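Long-range contact in DNA polymerase (Pyrobaculum calidifontis, PDB 5MDN), which probably extends DNA strands by adding deoxyribonucleotides from their triphosphates, as a family B DNA polymerase: residues 404-412 with 596-604. Numbering follows the deposited sequence.
Sequences IVLEPKPGL and VLFTEAKKR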
loop_
_atom_site.group_PDB
_atom_site.type_symbol
_atom_site.label_atom_id
_atom_site.label_comp_id
_atom_site.label_asym_id
_atom_site.label_seq_id
_atom_site.Cartn_x
_atom_site.Cartn_y
_atom_site.Cartn_z
ATOM N N ILE A 404 6.308 -13.983 -18.067
ATOM C CA ILE A 404 5.365 -14.800 -18.821
ATOM C C ILE A 404 5.987 -16.150 -19.161
ATOM O O ILE A 404 7.172 -16.239 -19.514
ATOM C CB ILE A 404 4.925 -14.058 -20.095
ATOM C CG1 ILE A 404 4.280 -12.719 -19.733
ATOM C CG2 ILE A 404 3.961 -14.906 -20.916
ATOM C CD1 ILE A 404 2.970 -12.856 -18.996
ATOM N N VAL A 405 5.187 -17.211 -19.056
ATOM C CA VAL A 405 5.594 -18.556 -19.443
ATOM C C VAL A 405 4.811 -19.046 -20.659
ATOM O O VAL A 405 5.396 -19.529 -21.629
ATOM C CB VAL A 405 5.450 -19.539 -18.258
ATOM C CG1 VAL A 405 5.748 -20.962 -18.706
ATOM C CG2 VAL A 405 6.364 -19.131 -17.116
ATOM N N LEU A 406 3.484 -18.931 -20.620
ATOM C CA LEU A 406 2.617 -19.313 -21.732
ATOM C C LEU A 406 1.853 -18.074 -22.178
ATOM O O LEU A 406 0.972 -17.590 -21.458
ATOM C CB LEU A 406 1.667 -20.441 -21.320
ATOM C CG LEU A 406 0.900 -21.228 -22.391
ATOM C CD1 LEU A 406 0.444 -22.563 -21.826
ATOM C CD2 LEU A 406 -0.302 -20.456 -22.926
ATOM N N GLU A 407 2.186 -17.561 -23.359
ATOM C CA GLU A 407 1.501 -16.381 -23.865
ATOM C C GLU A 407 0.077 -16.738 -24.286
ATOM O O GLU A 407 -0.143 -17.764 -24.939
ATOM C CB GLU A 407 2.258 -15.764 -25.040
ATOM C CG GLU A 407 3.581 -15.120 -24.652
ATOM C CD GLU A 407 4.174 -14.287 -25.771
ATOM O OE1 GLU A 407 3.394 -13.741 -26.581
ATOM O OE2 GLU A 407 5.415 -14.171 -25.837
ATOM N N PRO A 408 -0.905 -15.916 -23.931
ATOM C CA PRO A 408 -2.292 -16.202 -24.304
ATOM C C PRO A 408 -2.624 -15.717 -25.708
ATOM O O PRO A 408 -1.913 -14.907 -26.309
ATOM C CB PRO A 408 -3.095 -15.427 -23.256
ATOM C CG PRO A 408 -2.231 -14.241 -22.958
ATOM C CD PRO A 408 -0.793 -14.693 -23.118
ATOM N N LYS A 409 -3.734 -16.238 -26.227
ATOM C CA LYS A 409 -4.286 -15.746 -27.481
ATOM C C LYS A 409 -5.302 -14.661 -27.156
ATOM O O LYS A 409 -6.256 -14.933 -26.415
ATOM C CB LYS A 409 -4.983 -16.861 -28.250
ATOM C CG LYS A 409 -4.312 -18.240 -28.286
ATOM C CD LYS A 409 -2.799 -18.258 -28.406
ATOM C CE LYS A 409 -2.304 -19.666 -28.075
ATOM N NZ LYS A 409 -0.824 -19.783 -28.017
ATOM N N PRO A 410 -5.138 -13.432 -27.646
ATOM C CA PRO A 410 -6.147 -12.400 -27.365
ATOM C C PRO A 410 -7.517 -12.828 -27.873
ATOM O O PRO A 410 -7.673 -13.231 -29.028
ATOM C CB PRO A 410 -5.618 -11.173 -28.115
ATOM C CG PRO A 410 -4.149 -11.405 -28.237
ATOM C CD PRO A 410 -3.974 -12.893 -28.370
ATOM N N GLY A 411 -8.513 -12.732 -27.003
ATOM C CA GLY A 411 -9.855 -13.137 -27.362
ATOM C C GLY A 411 -10.703 -13.384 -26.130
ATOM O O GLY A 411 -10.300 -13.100 -25.001
ATOM N N LEU A 412 -11.895 -13.922 -26.382
ATOM C CA LEU A 412 -12.905 -14.142 -25.357
ATOM C C LEU A 412 -12.900 -15.600 -24.913
ATOM O O LEU A 412 -12.841 -16.513 -25.742
ATOM C CB LEU A 412 -14.289 -13.758 -25.884
ATOM C CG LEU A 412 -15.430 -13.566 -24.884
ATOM C CD1 LEU A 412 -15.244 -12.282 -24.099
ATOM C CD2 LEU A 412 -16.770 -13.567 -25.608
ATOM N N VAL A 596 -13.825 -14.098 -19.604
ATOM C CA VAL A 596 -12.555 -13.377 -19.548
ATOM C C VAL A 596 -12.235 -12.852 -20.939
ATOM O O VAL A 596 -12.484 -13.528 -21.943
ATOM C CB VAL A 596 -11.401 -14.272 -19.033
ATOM C CG1 VAL A 596 -10.067 -13.540 -19.102
ATOM C CG2 VAL A 596 -11.664 -14.723 -17.616
ATOM N N LEU A 597 -11.687 -11.641 -20.998
ATOM C CA LEU A 597 -11.313 -10.996 -22.251
ATOM C C LEU A 597 -9.845 -10.593 -22.190
ATOM O O LEU A 597 -9.480 -9.674 -21.448
ATOM C CB LEU A 597 -12.201 -9.784 -22.515
ATOM C CG LEU A 597 -11.742 -8.830 -23.615
ATOM C CD1 LEU A 597 -11.750 -9.509 -24.976
ATOM C CD2 LEU A 597 -12.633 -7.608 -23.611
ATOM N N PHE A 598 -9.009 -11.271 -22.974
ATOM C CA PHE A 598 -7.623 -10.866 -23.166
ATOM C C PHE A 598 -7.544 -9.944 -24.376
ATOM O O PHE A 598 -7.895 -10.343 -25.493
ATOM C CB PHE A 598 -6.716 -12.081 -23.362
ATOM C CG PHE A 598 -6.283 -12.737 -22.080
ATOM C CD1 PHE A 598 -7.037 -13.751 -21.511
ATOM C CD2 PHE A 598 -5.112 -12.346 -21.451
ATOM C CE1 PHE A 598 -6.632 -14.358 -20.333
ATOM C CE2 PHE A 598 -4.701 -12.948 -20.276
ATOM C CZ PHE A 598 -5.463 -13.954 -19.716
ATOM N N THR A 599 -7.088 -8.712 -24.157
ATOM C CA THR A 599 -6.958 -7.750 -25.245
ATOM C C THR A 599 -5.615 -7.861 -25.955
ATOM O O THR A 599 -5.540 -7.664 -27.174
ATOM C CB THR A 599 -7.149 -6.324 -24.720
ATOM O OG1 THR A 599 -6.134 -6.027 -23.752
ATOM C CG2 THR A 599 -8.519 -6.174 -24.074
ATOM N N GLU A 600 -4.552 -8.172 -25.219
ATOM C CA GLU A 600 -3.216 -8.301 -25.777
ATOM C C GLU A 600 -2.601 -9.605 -25.290
ATOM O O GLU A 600 -3.174 -10.318 -24.464
ATOM C CB GLU A 600 -2.344 -7.101 -25.374
ATOM C CG GLU A 600 -2.933 -5.766 -25.804
ATOM C CD GLU A 600 -2.269 -4.573 -25.140
ATOM O OE1 GLU A 600 -1.297 -4.764 -24.373
ATOM O OE2 GLU A 600 -2.735 -3.438 -25.388
ATOM N N ALA A 601 -1.412 -9.912 -25.804
ATOM C CA ALA A 601 -0.721 -11.148 -25.440
ATOM C C ALA A 601 0.101 -10.993 -24.168
ATOM O O ALA A 601 1.235 -11.470 -24.083
ATOM C CB ALA A 601 0.156 -11.603 -26.601
ATOM N N LYS A 602 -0.459 -10.326 -23.159
ATOM C CA LYS A 602 0.182 -10.156 -21.860
ATOM C C LYS A 602 -0.848 -10.447 -20.777
ATOM O O LYS A 602 -1.901 -11.027 -21.060
ATOM C CB LYS A 602 0.763 -8.743 -21.723
ATOM C CG LYS A 602 0.499 -7.865 -22.942
ATOM C CD LYS A 602 0.930 -6.421 -22.754
ATOM C CE LYS A 602 2.328 -6.160 -23.296
ATOM N NZ LYS A 602 2.748 -4.746 -23.038
ATOM N N LYS A 603 -0.556 -10.065 -19.535
ATOM C CA LYS A 603 -1.559 -10.129 -18.470
ATOM C C LYS A 603 -2.363 -8.827 -18.436
ATOM O O LYS A 603 -2.381 -8.075 -17.462
ATOM C CB LYS A 603 -0.906 -10.429 -17.125
ATOM C CG LYS A 603 -1.920 -10.751 -16.025
ATOM C CD LYS A 603 -1.276 -11.083 -14.691
ATOM C CE LYS A 603 -2.337 -11.264 -13.609
ATOM N NZ LYS A 603 -3.190 -12.472 -13.815
ATOM N N ARG A 604 -3.036 -8.570 -19.551
ATOM C CA ARG A 604 -3.949 -7.442 -19.703
ATOM C C ARG A 604 -5.316 -8.034 -20.024
ATOM O O ARG A 604 -5.552 -8.487 -21.149
ATOM C CB ARG A 604 -3.474 -6.489 -20.796
ATOM C CG ARG A 604 -4.439 -5.357 -21.070
ATOM C CD ARG A 604 -4.612 -4.526 -19.820
ATOM N NE ARG A 604 -5.442 -3.340 -20.010
ATOM C CZ ARG A 604 -6.743 -3.291 -19.738
ATOM N NH1 ARG A 604 -7.368 -4.359 -19.260
ATOM N NH2 ARG A 604 -7.421 -2.170 -19.940
#
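With its CG opposite the carbonyl carbon and beside the backbone N (chi1 -83°), and its ring turned broadside (chi2 90°), Phe598 presents a face to Pro408. The proline CB sits over that face, toward the rim, 4.2 Å from the ring centroid and 14° off the normal, a CH-pi contact. Its CG lies 3.8 Å from Phe598 CD2 and also packs against the carbonyl O of Lys602, which itself lies at the edge of the ring, in its plane. Tyr558 from strand 556-560 touches Pro408 as well, and Tyr605 meets the Phe598 ring. Were Pro408 cut back to an alanine, with CG and CD removed, the CD2 side of the phenylalanine would probably lose part of its cover and a gap would open beside the Lys602 carbonyl. Two residues on, Pro410 lies along the backbone of the opposing loop, its CB 3.6 Å from Thr599 O and its CG close to the carbonyl carbon of Glu600. Gly411 then pairs with Phe598 through two backbone bonds: Phe598 N to Gly411 O at 3.0 Å, and a weak, bent return bond from Gly411 N to Phe598 O. At the backbone angles of Gly411 a side chain would collide with the carbonyl O of Pro410. Leu412 follows opposite Leu597, the two leucines sharing a face covered by helix 628-643, while Leu412 CA makes a CH...O contact with Val596 O. Strand 411-413 is thus the outermost strand of a four-stranded antiparallel sheet, paired with 595-598, which the 599-604 loop links to 605-609, ahead of 614-617.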